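Local atomic coordinates of putative L-alanine-DL-glutamate epimerase (PDB entry 3SN4), a protein that binds magnesium and 2-oxoglutarate in an enolase-type barrel and is probably a racemase or epimerase of the mandelate racemase/muconate lactonizing enzyme family. Residues P120-H125 with L339-T344; K163-I168 with D219-A224; W243-S248 with P264-E269; I290-W295 with A316-Y321. All coordinates share one frame; numbering follows the deposited sequence.

Interaction 1. Residues P120-H125 with L339-T344. With AKG (2-oxoglutaric acid), chain C.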
# COMPACT_ATOMS: atom_id res chain seq x y z
N PRO A 120 20.44 -31.22 -13.73
CA PRO A 120 19.42 -31.52 -14.72
C PRO A 120 19.21 -30.35 -15.68
O PRO A 120 19.28 -29.18 -15.30
CB PRO A 120 18.16 -31.75 -13.88
CG PRO A 120 18.65 -32.13 -12.54
CD PRO A 120 19.94 -31.37 -12.35
N VAL A 121 18.96 -30.69 -16.93
CA VAL A 121 18.81 -29.71 -17.97
C VAL A 121 17.46 -29.91 -18.64
O VAL A 121 16.81 -30.95 -18.47
CB VAL A 121 19.93 -29.88 -19.05
CG1 VAL A 121 21.30 -29.83 -18.40
CG2 VAL A 121 19.75 -31.22 -19.81
N TYR A 122 17.03 -28.89 -19.38
CA TYR A 122 16.04 -29.11 -20.42
C TYR A 122 16.63 -28.81 -21.80
O TYR A 122 17.48 -27.94 -21.95
CB TYR A 122 14.78 -28.29 -20.20
CG TYR A 122 14.92 -26.81 -20.28
CD1 TYR A 122 14.59 -26.11 -21.45
CD2 TYR A 122 15.29 -26.06 -19.16
CE1 TYR A 122 14.66 -24.71 -21.50
CE2 TYR A 122 15.38 -24.66 -19.21
CZ TYR A 122 15.05 -24.01 -20.38
OH TYR A 122 15.14 -22.66 -20.40
N TRP A 123 16.14 -29.55 -22.78
CA TRP A 123 16.54 -29.38 -24.17
C TRP A 123 15.71 -28.26 -24.74
O TRP A 123 14.51 -28.41 -24.99
CB TRP A 123 16.31 -30.68 -24.93
CG TRP A 123 16.54 -30.64 -26.43
CD1 TRP A 123 16.68 -29.54 -27.22
CD2 TRP A 123 16.57 -31.77 -27.30
NE1 TRP A 123 16.83 -29.92 -28.53
CE2 TRP A 123 16.75 -31.28 -28.61
CE3 TRP A 123 16.46 -33.15 -27.10
CZ2 TRP A 123 16.83 -32.13 -29.72
CZ3 TRP A 123 16.55 -33.99 -28.20
CH2 TRP A 123 16.74 -33.48 -29.50
N SER A 124 16.37 -27.12 -24.91
CA SER A 124 15.69 -25.90 -25.26
C SER A 124 15.59 -25.77 -26.75
O SER A 124 16.29 -26.47 -27.50
CB SER A 124 16.45 -24.70 -24.69
OG SER A 124 15.64 -23.56 -24.85
N HIS A 125 14.69 -24.88 -27.19
CA HIS A 125 14.40 -24.66 -28.61
C HIS A 125 14.15 -25.97 -29.33
O HIS A 125 14.74 -26.25 -30.38
CB HIS A 125 15.55 -23.89 -29.27
CG HIS A 125 15.75 -22.54 -28.68
ND1 HIS A 125 16.70 -22.28 -27.71
CD2 HIS A 125 15.06 -21.39 -28.85
CE1 HIS A 125 16.61 -21.02 -27.34
NE2 HIS A 125 15.62 -20.46 -28.01
N LEU A 339 18.67 -23.62 -7.41
CA LEU A 339 18.74 -23.83 -8.86
C LEU A 339 17.52 -24.61 -9.35
O LEU A 339 17.32 -25.77 -8.96
CB LEU A 339 20.02 -24.60 -9.22
CG LEU A 339 20.21 -24.91 -10.72
CD1 LEU A 339 20.60 -23.67 -11.46
CD2 LEU A 339 21.23 -25.98 -10.92
N ARG A 340 16.74 -24.01 -10.24
CA ARG A 340 15.53 -24.69 -10.74
C ARG A 340 15.86 -25.85 -11.69
O ARG A 340 15.36 -26.96 -11.53
CB ARG A 340 14.61 -23.70 -11.46
CG ARG A 340 13.26 -24.30 -11.89
CD ARG A 340 12.52 -24.81 -10.69
NE ARG A 340 11.37 -25.65 -10.99
CZ ARG A 340 11.40 -26.98 -11.17
NH1 ARG A 340 12.54 -27.68 -11.13
NH2 ARG A 340 10.26 -27.62 -11.43
N ILE A 341 16.71 -25.54 -12.67
CA ILE A 341 17.07 -26.42 -13.78
C ILE A 341 18.03 -25.61 -14.67
O ILE A 341 18.11 -24.38 -14.53
CB ILE A 341 15.82 -26.84 -14.58
CG1 ILE A 341 16.11 -27.97 -15.56
CG2 ILE A 341 15.22 -25.64 -15.30
CD1 ILE A 341 14.83 -28.67 -16.09
N MSE A 342 18.74 -26.26 -15.59
CA MSE A 342 19.57 -25.54 -16.56
C MSE A 342 19.11 -25.72 -17.99
O MSE A 342 18.78 -26.82 -18.44
CB MSE A 342 21.03 -25.97 -16.51
CG MSE A 342 21.91 -25.10 -17.48
SE MSE A 342 23.63 -25.20 -16.91
CE MSE A 342 24.51 -24.82 -18.65
N GLU A 343 19.12 -24.60 -18.71
CA GLU A 343 18.77 -24.59 -20.12
C GLU A 343 19.96 -25.04 -20.93
O GLU A 343 21.10 -24.66 -20.66
CB GLU A 343 18.42 -23.18 -20.57
CG GLU A 343 18.04 -23.06 -22.04
CD GLU A 343 17.56 -21.68 -22.44
OE1 GLU A 343 17.91 -20.69 -21.75
OE2 GLU A 343 16.81 -21.59 -23.45
N THR A 344 19.69 -25.81 -21.96
CA THR A 344 20.73 -26.09 -22.92
C THR A 344 20.14 -26.42 -24.28
O THR A 344 19.11 -27.06 -24.35
CB THR A 344 21.64 -27.21 -22.43
OG1 THR A 344 22.88 -27.08 -23.11
CG2 THR A 344 21.02 -28.59 -22.67
C1 AKG C . 15.45 -18.56 -24.28
O1 AKG C . 16.50 -19.21 -24.56
O2 AKG C . 14.72 -18.91 -23.30
C2 AKG C . 15.07 -17.36 -25.07
O5 AKG C . 13.98 -16.82 -24.91
C3 AKG C . 16.00 -16.67 -26.04
C4 AKG C . 15.90 -17.01 -27.54
C5 AKG C . 14.58 -16.93 -28.29
O3 AKG C . 13.77 -17.87 -28.11
O4 AKG C . 14.38 -15.99 -29.11
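Glu343 OE2 is pinched between Ser124 and the bound 2-oxoglutarate: Ser124 OG donates to it over 2.7 Å, on the anti lone pair, while ligand O1 lies only 2.6 Å from the same OE2. The pair of parallel strands behind this, 118-123 and 342-344, closes the modified barrel of the enolase superfamily, and the acid and the serine sit at its C-terminal mouth. Ladder bonds run from Met342 N to Pro120 O, Tyr122 N to Met342 O and Thr344 N to Tyr122 O, ending at Ser124 N, which meets Thr344 O at 2.8 Å just before the chain turns off toward the ligand. The axes of the two short strand segments are turned 39° against each other. On one face of the pair, Tyr122 and Glu343 are partners. With CG of Tyr122 set between its backbone N and carbonyl carbon (chi1 66°), the ring swings across the neighbouring strand, so that Glu343 CA makes a CH-pi contact 3.9 Å from the ring centroid. The extended glutamate chain then slants across the phenol end of the ring, its carboxylate plane 21° from the ring plane, and Tyr122 OH is hydrogen-bonded to Lys163. At the ring edge Ile341 CG2 touches Tyr122 CD2 at 3.9 Å. The other face carries Val121, selenomethionine Met342 and Thr344; Thr344 CG2 rests on Val121 CB, and its OG1 bonds to Tyr362. His125, which binds the 2-oxoglutarate, is held at ND1 by Asp345 and stacks on Trp129. Its opposite nitrogen, NE2, donates to ligand O3 at 3.2 Å.

Interaction 2. Residues K163-I168 with D219-A224. With MG (magnesium ion), chain B; AKG (2-oxoglutaric acid), chain C.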
# COMPACT_ATOMS: atom_id res chain seq x y z
N LYS A 163 11.73 -27.53 -24.22
CA LYS A 163 11.08 -26.21 -24.33
C LYS A 163 10.83 -25.83 -25.78
O LYS A 163 11.76 -25.85 -26.60
CB LYS A 163 11.91 -25.11 -23.66
CG LYS A 163 11.10 -23.82 -23.46
CD LYS A 163 11.76 -22.80 -22.53
CE LYS A 163 12.84 -21.97 -23.25
NZ LYS A 163 13.69 -21.19 -22.30
N THR A 164 9.59 -25.43 -26.07
CA THR A 164 9.19 -24.98 -27.39
C THR A 164 8.71 -23.55 -27.35
O THR A 164 8.64 -22.93 -26.27
CB THR A 164 8.09 -25.89 -27.95
OG1 THR A 164 7.90 -25.63 -29.35
CG2 THR A 164 6.78 -25.70 -27.17
N ASN A 165 8.41 -23.01 -28.52
CA ASN A 165 7.95 -21.62 -28.68
C ASN A 165 6.60 -21.61 -29.40
O ASN A 165 5.84 -22.53 -29.23
CB ASN A 165 9.02 -20.80 -29.39
CG ASN A 165 10.34 -20.85 -28.68
OD1 ASN A 165 11.09 -21.83 -28.81
ND2 ASN A 165 10.66 -19.79 -27.94
N ILE A 166 6.28 -20.56 -30.17
CA ILE A 166 4.98 -20.44 -30.81
C ILE A 166 5.16 -20.61 -32.32
O ILE A 166 6.04 -19.96 -32.91
CB ILE A 166 4.31 -19.06 -30.53
CG1 ILE A 166 4.40 -18.66 -29.04
CG2 ILE A 166 2.86 -19.07 -30.97
CD1 ILE A 166 4.17 -17.14 -28.76
N PHE A 167 4.32 -21.46 -32.91
CA PHE A 167 4.39 -21.82 -34.34
C PHE A 167 3.03 -21.85 -34.98
O PHE A 167 2.05 -22.25 -34.34
CB PHE A 167 5.07 -23.19 -34.52
CG PHE A 167 6.47 -23.21 -34.02
CD1 PHE A 167 7.49 -22.73 -34.81
CD2 PHE A 167 6.75 -23.62 -32.74
CE1 PHE A 167 8.78 -22.71 -34.33
CE2 PHE A 167 8.03 -23.58 -32.26
CZ PHE A 167 9.04 -23.12 -33.05
N ILE A 168 2.97 -21.44 -36.24
CA ILE A 168 1.76 -21.52 -37.06
C ILE A 168 1.88 -22.71 -38.02
O ILE A 168 2.78 -22.73 -38.85
CB ILE A 168 1.55 -20.24 -37.89
CG1 ILE A 168 1.60 -18.98 -36.99
CG2 ILE A 168 0.26 -20.34 -38.75
CD1 ILE A 168 0.79 -19.07 -35.66
N ASP A 219 7.82 -21.19 -24.01
CA ASP A 219 8.35 -19.83 -23.99
C ASP A 219 7.55 -18.97 -24.95
O ASP A 219 7.46 -19.28 -26.15
CB ASP A 219 9.84 -19.82 -24.35
CG ASP A 219 10.55 -18.52 -24.00
OD1 ASP A 219 9.91 -17.46 -23.77
OD2 ASP A 219 11.80 -18.55 -24.00
N LEU A 220 6.95 -17.92 -24.40
CA LEU A 220 6.18 -16.93 -25.15
C LEU A 220 6.95 -15.62 -25.38
O LEU A 220 6.46 -14.71 -26.06
CB LEU A 220 4.86 -16.66 -24.42
CG LEU A 220 3.99 -17.91 -24.11
CD1 LEU A 220 2.78 -17.52 -23.19
CD2 LEU A 220 3.53 -18.58 -25.40
N ASN A 221 8.17 -15.54 -24.84
CA ASN A 221 9.10 -14.41 -25.05
C ASN A 221 8.34 -13.08 -24.85
O ASN A 221 7.59 -12.97 -23.88
CB ASN A 221 9.78 -14.50 -26.41
CG ASN A 221 10.62 -15.74 -26.58
OD1 ASN A 221 10.18 -16.72 -27.17
ND2 ASN A 221 11.85 -15.70 -26.06
N PHE A 222 8.52 -12.11 -25.74
CA PHE A 222 7.82 -10.82 -25.67
C PHE A 222 6.65 -10.77 -26.67
O PHE A 222 6.30 -9.68 -27.18
CB PHE A 222 8.77 -9.65 -26.02
CG PHE A 222 9.87 -9.37 -25.01
CD1 PHE A 222 9.68 -8.41 -24.00
CD2 PHE A 222 11.12 -9.96 -25.15
CE1 PHE A 222 10.71 -8.09 -23.09
CE2 PHE A 222 12.16 -9.66 -24.26
CZ PHE A 222 11.96 -8.69 -23.23
N ASN A 223 6.01 -11.91 -26.94
CA ASN A 223 5.09 -11.98 -28.10
C ASN A 223 3.63 -11.62 -27.87
O ASN A 223 2.79 -11.79 -28.77
CB ASN A 223 5.21 -13.36 -28.74
CG ASN A 223 6.56 -13.55 -29.44
OD1 ASN A 223 7.06 -12.64 -30.13
ND2 ASN A 223 7.15 -14.71 -29.26
N ALA A 224 3.30 -11.10 -26.69
CA ALA A 224 1.95 -10.61 -26.41
C ALA A 224 1.99 -9.44 -25.42
O ALA A 224 3.06 -9.08 -24.93
CB ALA A 224 1.08 -11.73 -25.84
MG MG B . 13.17 -17.28 -23.00
C1 AKG C . 15.45 -18.56 -24.28
O1 AKG C . 16.50 -19.21 -24.56
O2 AKG C . 14.72 -18.91 -23.30
C2 AKG C . 15.07 -17.36 -25.07
O5 AKG C . 13.98 -16.82 -24.91
C3 AKG C . 16.00 -16.67 -26.04
C4 AKG C . 15.90 -17.01 -27.54
C5 AKG C . 14.58 -16.93 -28.29
O3 AKG C . 13.77 -17.87 -28.11
O4 AKG C . 14.38 -15.99 -29.11
O HOH W 1 12.93 -19.75 -26.10
O HOH W 2 11.80 -15.78 -22.87
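Asp219 OD2 is gripped by the magnesium ion at 2.1 Å and approached by water 1, 2.7 Å away, which also accepts a hydrogen bond from Asn165 ND2 across the contact. The metal's other ligands are 2-oxoglutarate O2 and O5, water 2, Glu245 and Glu269, giving six in all; this is the metal site at the barrel mouth of the enolase superfamily. The second carboxylate oxygen has a different task: Asp219 OD1 accepts from Asn221 N at 2.8 Å, an Asx turn that, with the metal bond at OD2, sets the carboxylate's rotation and leads into the type II' turn from Leu220 to Asn223. Asn165 and Asn221 then join amide to amide. Asn165 ND2 reaches Asn221 OD1 over 3.2 Å, in the carbonyl plane, and the two amide planes are only 7° apart; Thr128 holds the Asn165 amide by a hydrogen bond at OD1. Asn221 turns its ND2 to the ketone oxygen O5 of the ligand, a weak hydrogen bond of 2.7 Å. Lys163 has a kink at chi3 (81°) that carries NZ to ligand O2, 2.7 Å away; the same nitrogen forms a salt bridge with Glu245 and a hydrogen bond with Tyr122. Farther out, Ile166 CD1 meets Leu220 CD2 at 3.7 Å, the two chains crossing at about a right angle, and also brushes Asn223. Asp219 N to Thr164 O is one of the backbone bonds between the parallel strands 161-168 and 215-219. Helix 193-210 backs this corner through Leu199 against Ile166, while Leu220 leans on Val244 of the next strand, 243-245.

Interaction 3. Residues W243-S248 with P264-E269. With MG (magnesium ion), chain B; AKG (2-oxoglutaric acid), chain C.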
# COMPACT_ATOMS: atom_id res chain seq x y z
N TRP A 243 6.80 -24.89 -16.99
CA TRP A 243 6.60 -23.46 -16.85
C TRP A 243 6.14 -22.84 -18.14
O TRP A 243 6.27 -23.44 -19.20
CB TRP A 243 7.83 -22.74 -16.28
CG TRP A 243 8.98 -22.45 -17.18
CD1 TRP A 243 8.96 -22.01 -18.48
CD2 TRP A 243 10.36 -22.51 -16.82
NE1 TRP A 243 10.24 -21.84 -18.95
CE2 TRP A 243 11.11 -22.12 -17.93
CE3 TRP A 243 11.03 -22.89 -15.65
CZ2 TRP A 243 12.50 -22.10 -17.92
CZ3 TRP A 243 12.41 -22.86 -15.64
CH2 TRP A 243 13.12 -22.46 -16.77
N VAL A 244 5.59 -21.63 -18.02
CA VAL A 244 5.34 -20.75 -19.15
C VAL A 244 6.18 -19.50 -18.93
O VAL A 244 6.11 -18.84 -17.89
CB VAL A 244 3.88 -20.36 -19.29
CG1 VAL A 244 3.67 -19.50 -20.55
CG2 VAL A 244 2.97 -21.60 -19.36
N GLU A 245 7.00 -19.20 -19.93
CA GLU A 245 8.00 -18.18 -19.87
C GLU A 245 7.49 -16.97 -20.60
O GLU A 245 7.03 -17.06 -21.75
CB GLU A 245 9.27 -18.71 -20.51
CG GLU A 245 10.56 -17.94 -20.27
CD GLU A 245 11.77 -18.76 -20.72
OE1 GLU A 245 12.77 -18.16 -21.13
OE2 GLU A 245 11.73 -20.01 -20.70
N ILE A 246 7.56 -15.82 -19.93
CA ILE A 246 6.97 -14.58 -20.44
C ILE A 246 7.94 -13.46 -20.09
O ILE A 246 8.23 -13.24 -18.91
CB ILE A 246 5.61 -14.30 -19.79
CG1 ILE A 246 4.57 -15.34 -20.22
CG2 ILE A 246 5.08 -12.87 -20.13
CD1 ILE A 246 3.26 -15.28 -19.41
N ASP A 247 8.44 -12.77 -21.09
CA ASP A 247 9.23 -11.58 -20.84
C ASP A 247 8.39 -10.31 -20.89
O ASP A 247 7.56 -10.15 -21.80
CB ASP A 247 10.36 -11.48 -21.83
CG ASP A 247 11.29 -12.65 -21.75
OD1 ASP A 247 11.83 -12.93 -20.65
OD2 ASP A 247 11.47 -13.27 -22.81
N SER A 248 8.63 -9.41 -19.95
CA SER A 248 7.80 -8.23 -19.76
C SER A 248 8.59 -7.17 -19.05
O SER A 248 9.36 -7.48 -18.13
CB SER A 248 6.56 -8.55 -18.91
OG SER A 248 5.80 -7.35 -18.70
N PRO A 264 3.20 -22.60 -13.52
CA PRO A 264 4.31 -21.80 -13.06
C PRO A 264 4.80 -20.84 -14.15
O PRO A 264 4.86 -21.18 -15.34
CB PRO A 264 5.39 -22.84 -12.71
CG PRO A 264 4.65 -24.16 -12.65
CD PRO A 264 3.54 -24.04 -13.59
N ILE A 265 5.12 -19.62 -13.72
CA ILE A 265 5.55 -18.59 -14.63
C ILE A 265 7.02 -18.27 -14.39
O ILE A 265 7.45 -18.02 -13.24
CB ILE A 265 4.72 -17.31 -14.43
CG1 ILE A 265 3.23 -17.56 -14.75
CG2 ILE A 265 5.29 -16.13 -15.23
CD1 ILE A 265 2.90 -18.08 -16.16
N SER A 266 7.80 -18.27 -15.47
CA SER A 266 9.16 -17.80 -15.43
C SER A 266 9.36 -16.54 -16.28
O SER A 266 8.64 -16.28 -17.24
CB SER A 266 10.10 -18.92 -15.90
OG SER A 266 9.88 -19.24 -17.25
N SER A 267 10.36 -15.76 -15.92
CA SER A 267 10.69 -14.52 -16.64
C SER A 267 12.06 -14.06 -16.20
O SER A 267 12.74 -14.76 -15.46
CB SER A 267 9.65 -13.42 -16.33
OG SER A 267 9.79 -12.27 -17.19
N CYS A 268 12.43 -12.86 -16.67
CA CYS A 268 13.60 -12.08 -16.23
C CYS A 268 14.90 -12.27 -17.01
O CYS A 268 15.90 -11.67 -16.62
CB CYS A 268 13.90 -12.29 -14.76
SG CYS A 268 12.47 -12.10 -13.65
N GLU A 269 14.90 -13.06 -18.08
CA GLU A 269 16.14 -13.40 -18.79
C GLU A 269 16.86 -12.18 -19.35
O GLU A 269 18.06 -12.25 -19.67
CB GLU A 269 15.89 -14.42 -19.91
CG GLU A 269 15.29 -13.85 -21.20
CD GLU A 269 14.86 -14.91 -22.22
OE1 GLU A 269 14.79 -14.56 -23.42
OE2 GLU A 269 14.59 -16.08 -21.84
MG MG B . 13.17 -17.28 -23.00
C1 AKG C . 15.45 -18.56 -24.28
O1 AKG C . 16.50 -19.21 -24.56
O2 AKG C . 14.72 -18.91 -23.30
C2 AKG C . 15.07 -17.36 -25.07
O5 AKG C . 13.98 -16.82 -24.91
C3 AKG C . 16.00 -16.67 -26.04
C4 AKG C . 15.90 -17.01 -27.54
C5 AKG C . 14.58 -16.93 -28.29
O3 AKG C . 13.77 -17.87 -28.11
O4 AKG C . 14.38 -15.99 -29.11
O HOH W 3 12.67 -14.93 -19.33
O HOH W 4 12.91 -13.32 -24.84
O HOH W 2 11.80 -15.78 -22.87
O HOH W 5 10.84 -9.82 -17.75
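Glu245 rises from the first strand of a beta-alpha-beta unit of the barrel, past Ser266, to the magnesium ion. Its CB and CG both pack against Ser266 OG, the CG at 3.4 Å; CG stands anti to the backbone N (chi1 -166°) and the chain beyond is extended, which carries the carboxylate to the metal. There OE1 binds magnesium at 2.1 Å, while OE2 accepts from Trp243 NE1 at 2.9 Å and makes a salt bridge with Lys163. The unit's strands, 243-245 and 265-267, run parallel, joined through helix 251-259. Their backbones are knitted by Val244 N to Pro264 O, Ser266 N to Val244 O and Ile246 N to Ser266 O. Glu269 comes to the same ion from the other strand's end. Its OE2 binds the metal at 2.2 Å. Glu245 OE1 and Glu269 OE2 come within 2.9 Å because both bind the ion; their carboxylate planes stand 77° apart. Ser266 also covers Trp243: CB makes a CH-pi contact 3.8 Å from the centroid of the five-membered ring, with OG over the same face. On the face of the pair away from Glu245 and Ser266, Val244 and Ile265 pack together, and at the strand ends Ser267 OG donates to Ile246 O in the carbonyl plane. Two like-charged acids also lie close, Asp247 OD2 and Glu269 OE1 at 3.6 Å, with water 4 near both and metal-bound water 2 beside the aspartate. Water 3 sits by Asp247 OD1 and accepts from Glu269 N at 3.2 Å.

Interaction 4. Residues I290-W295 with A316-Y321. With AKG (2-oxoglutaric acid), chain C.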
# COMPACT_ATOMS: atom_id res chain seq x y z
N ILE A 290 14.74 -16.38 -14.38
CA ILE A 290 15.77 -16.75 -15.35
C ILE A 290 16.85 -15.69 -15.27
O ILE A 290 16.56 -14.50 -15.31
CB ILE A 290 15.18 -16.89 -16.76
CG1 ILE A 290 14.18 -18.08 -16.76
CG2 ILE A 290 16.29 -17.14 -17.82
CD1 ILE A 290 13.23 -18.15 -17.97
N VAL A 291 18.10 -16.11 -15.10
CA VAL A 291 19.19 -15.16 -14.96
C VAL A 291 20.14 -15.37 -16.12
O VAL A 291 20.60 -16.49 -16.36
CB VAL A 291 19.95 -15.36 -13.62
CG1 VAL A 291 21.09 -14.36 -13.47
CG2 VAL A 291 19.00 -15.27 -12.44
N ASP A 292 20.42 -14.29 -16.84
CA ASP A 292 21.44 -14.34 -17.90
C ASP A 292 22.81 -13.91 -17.35
O ASP A 292 23.14 -12.71 -17.25
CB ASP A 292 21.04 -13.49 -19.09
CG ASP A 292 21.82 -13.86 -20.34
OD1 ASP A 292 21.21 -13.92 -21.45
OD2 ASP A 292 23.03 -14.11 -20.22
N THR A 293 23.60 -14.92 -17.04
CA THR A 293 24.90 -14.73 -16.46
C THR A 293 25.94 -14.36 -17.53
O THR A 293 26.99 -13.78 -17.21
CB THR A 293 25.39 -16.02 -15.75
OG1 THR A 293 25.92 -16.91 -16.74
CG2 THR A 293 24.26 -16.72 -14.98
N ILE A 294 25.65 -14.69 -18.79
CA ILE A 294 26.49 -14.28 -19.93
C ILE A 294 26.42 -12.74 -20.07
O ILE A 294 27.43 -12.07 -20.26
CB ILE A 294 26.02 -14.94 -21.26
CG1 ILE A 294 25.98 -16.46 -21.14
CG2 ILE A 294 26.90 -14.54 -22.47
CD1 ILE A 294 27.27 -17.09 -20.56
N TRP A 295 25.20 -12.21 -19.98
CA TRP A 295 24.94 -10.79 -19.96
C TRP A 295 25.41 -10.09 -18.68
O TRP A 295 26.05 -9.01 -18.73
CB TRP A 295 23.41 -10.60 -20.10
CG TRP A 295 22.94 -10.66 -21.47
CD1 TRP A 295 23.54 -11.29 -22.55
CD2 TRP A 295 21.76 -10.05 -21.97
NE1 TRP A 295 22.77 -11.10 -23.68
CE2 TRP A 295 21.68 -10.35 -23.34
CE3 TRP A 295 20.75 -9.29 -21.37
CZ2 TRP A 295 20.64 -9.87 -24.15
CZ3 TRP A 295 19.72 -8.83 -22.18
CH2 TRP A 295 19.68 -9.12 -23.54
N ALA A 316 17.15 -20.10 -12.93
CA ALA A 316 17.57 -20.89 -14.07
C ALA A 316 18.45 -20.04 -14.96
O ALA A 316 18.05 -18.97 -15.40
CB ALA A 316 16.34 -21.39 -14.85
N PRO A 317 19.67 -20.52 -15.27
CA PRO A 317 20.48 -19.77 -16.24
C PRO A 317 19.88 -19.74 -17.63
O PRO A 317 19.30 -20.75 -18.12
CB PRO A 317 21.81 -20.51 -16.28
CG PRO A 317 21.61 -21.76 -15.61
CD PRO A 317 20.31 -21.78 -14.86
N HIS A 318 20.04 -18.59 -18.27
CA HIS A 318 19.71 -18.41 -19.67
C HIS A 318 20.91 -18.86 -20.49
O HIS A 318 21.98 -18.27 -20.40
CB HIS A 318 19.46 -16.93 -19.93
CG HIS A 318 18.81 -16.64 -21.22
ND1 HIS A 318 18.90 -15.41 -21.84
CD2 HIS A 318 18.07 -17.43 -22.05
CE1 HIS A 318 18.21 -15.44 -22.97
NE2 HIS A 318 17.71 -16.66 -23.12
N ASN A 319 20.72 -19.90 -21.29
CA ASN A 319 21.82 -20.53 -21.98
C ASN A 319 21.37 -21.04 -23.33
O ASN A 319 20.79 -22.13 -23.43
CB ASN A 319 22.33 -21.70 -21.14
CG ASN A 319 23.56 -22.33 -21.69
OD1 ASN A 319 24.55 -21.64 -21.97
ND2 ASN A 319 23.53 -23.66 -21.86
N PHE A 320 21.62 -20.24 -24.37
CA PHE A 320 21.24 -20.63 -25.73
C PHE A 320 22.26 -20.21 -26.78
O PHE A 320 21.90 -19.86 -27.93
CB PHE A 320 19.82 -20.14 -26.08
CG PHE A 320 19.72 -18.66 -26.42
CD1 PHE A 320 19.35 -18.25 -27.70
CD2 PHE A 320 19.95 -17.68 -25.46
CE1 PHE A 320 19.26 -16.89 -28.03
CE2 PHE A 320 19.86 -16.32 -25.79
CZ PHE A 320 19.50 -15.93 -27.07
N TYR A 321 23.53 -20.28 -26.40
CA TYR A 321 24.60 -19.92 -27.30
C TYR A 321 25.52 -21.14 -27.58
O TYR A 321 25.02 -22.24 -27.84
CB TYR A 321 25.34 -18.72 -26.71
CG TYR A 321 24.47 -17.66 -26.08
CD1 TYR A 321 24.06 -16.53 -26.80
CD2 TYR A 321 24.10 -17.75 -24.74
CE1 TYR A 321 23.25 -15.52 -26.19
CE2 TYR A 321 23.32 -16.75 -24.11
CZ TYR A 321 22.90 -15.63 -24.84
OH TYR A 321 22.12 -14.65 -24.22
C1 AKG C . 15.45 -18.56 -24.28
O1 AKG C . 16.50 -19.21 -24.56
O2 AKG C . 14.72 -18.91 -23.30
C2 AKG C . 15.07 -17.36 -25.07
O5 AKG C . 13.98 -16.82 -24.91
C3 AKG C . 16.00 -16.67 -26.04
C4 AKG C . 15.90 -17.01 -27.54
C5 AKG C . 14.58 -16.93 -28.29
O3 AKG C . 13.77 -17.87 -28.11
O4 AKG C . 14.38 -15.99 -29.11
O HOH W 6 23.23 -17.24 -18.53
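A His-carboxylate pair at the mouth of the barrel forms one wall of the 2-oxoglutarate pocket, at the ends of the two strands where mandelate racemase carries its own His-Asp pair. His318 ND1 donates to Asp292 OD1 at 2.8 Å, from well above the carboxylate plane (42°), and the ring and carboxylate stand almost perpendicular. Tyr321 OH gives the same oxygen a second bond, 3.0 Å long, on its syn lone pair, so two donors grip Asp292 OD1 and fix its position. The other oxygen, OD2, caps the helix that starts just beyond: Trp295 N reaches Asp292 OD2 at 2.9 Å, making Asp292 the N-cap. With its CG anti to the backbone N (chi1 -166°), His318 directs its far edge at the ligand, and NE2 lies 3.2 Å from carboxylate oxygen O1, near the ring plane. Phe320 completes this side of the pocket, its ring face against the ligand's aliphatic carbons C3 and C4, with CE1 3.4 Å from ligand C4. Apolar contacts brace the polar cluster: Ile290 CG2 rests on His318 CB at 3.8 Å, and Ile294 CG1 touches Tyr321 CE2 at 4.0 Å. Val291 N to Ala316 O and His318 N to Val291 O pair the strands in parallel; water 6 accepts from Thr293 N beside His318 O. Strand 288-291 is flanked by 265-267 and 314-317. Val291 packs outward on helix 298-310, Ile294 and Pro317 on helix 323-335, and Pro317 also on strand 342-344.

How the interactions relate
All four contacts are buried and ring one pocket, each reaching 2-oxoglutarate from a different part of the barrel. Interactions 2, 3 and 4 lie on one sheet in sequence order, while interaction 1 encloses them along the chain and pairs the strands that close the barrel. Interactions 2 and 3 share the magnesium ion and water 2, so acids and metal dominate there; Leu220 N and Glu245 O join their backbones. Interactions 1 and 4 supply nothing to the metal and line the 2-oxoglutarate with histidines, a glutamate and a phenylalanine; Asn319 ND2 bonds Glu343 O between them. Interaction 3 meets interaction 4 through Ser267 O and Ile290 N.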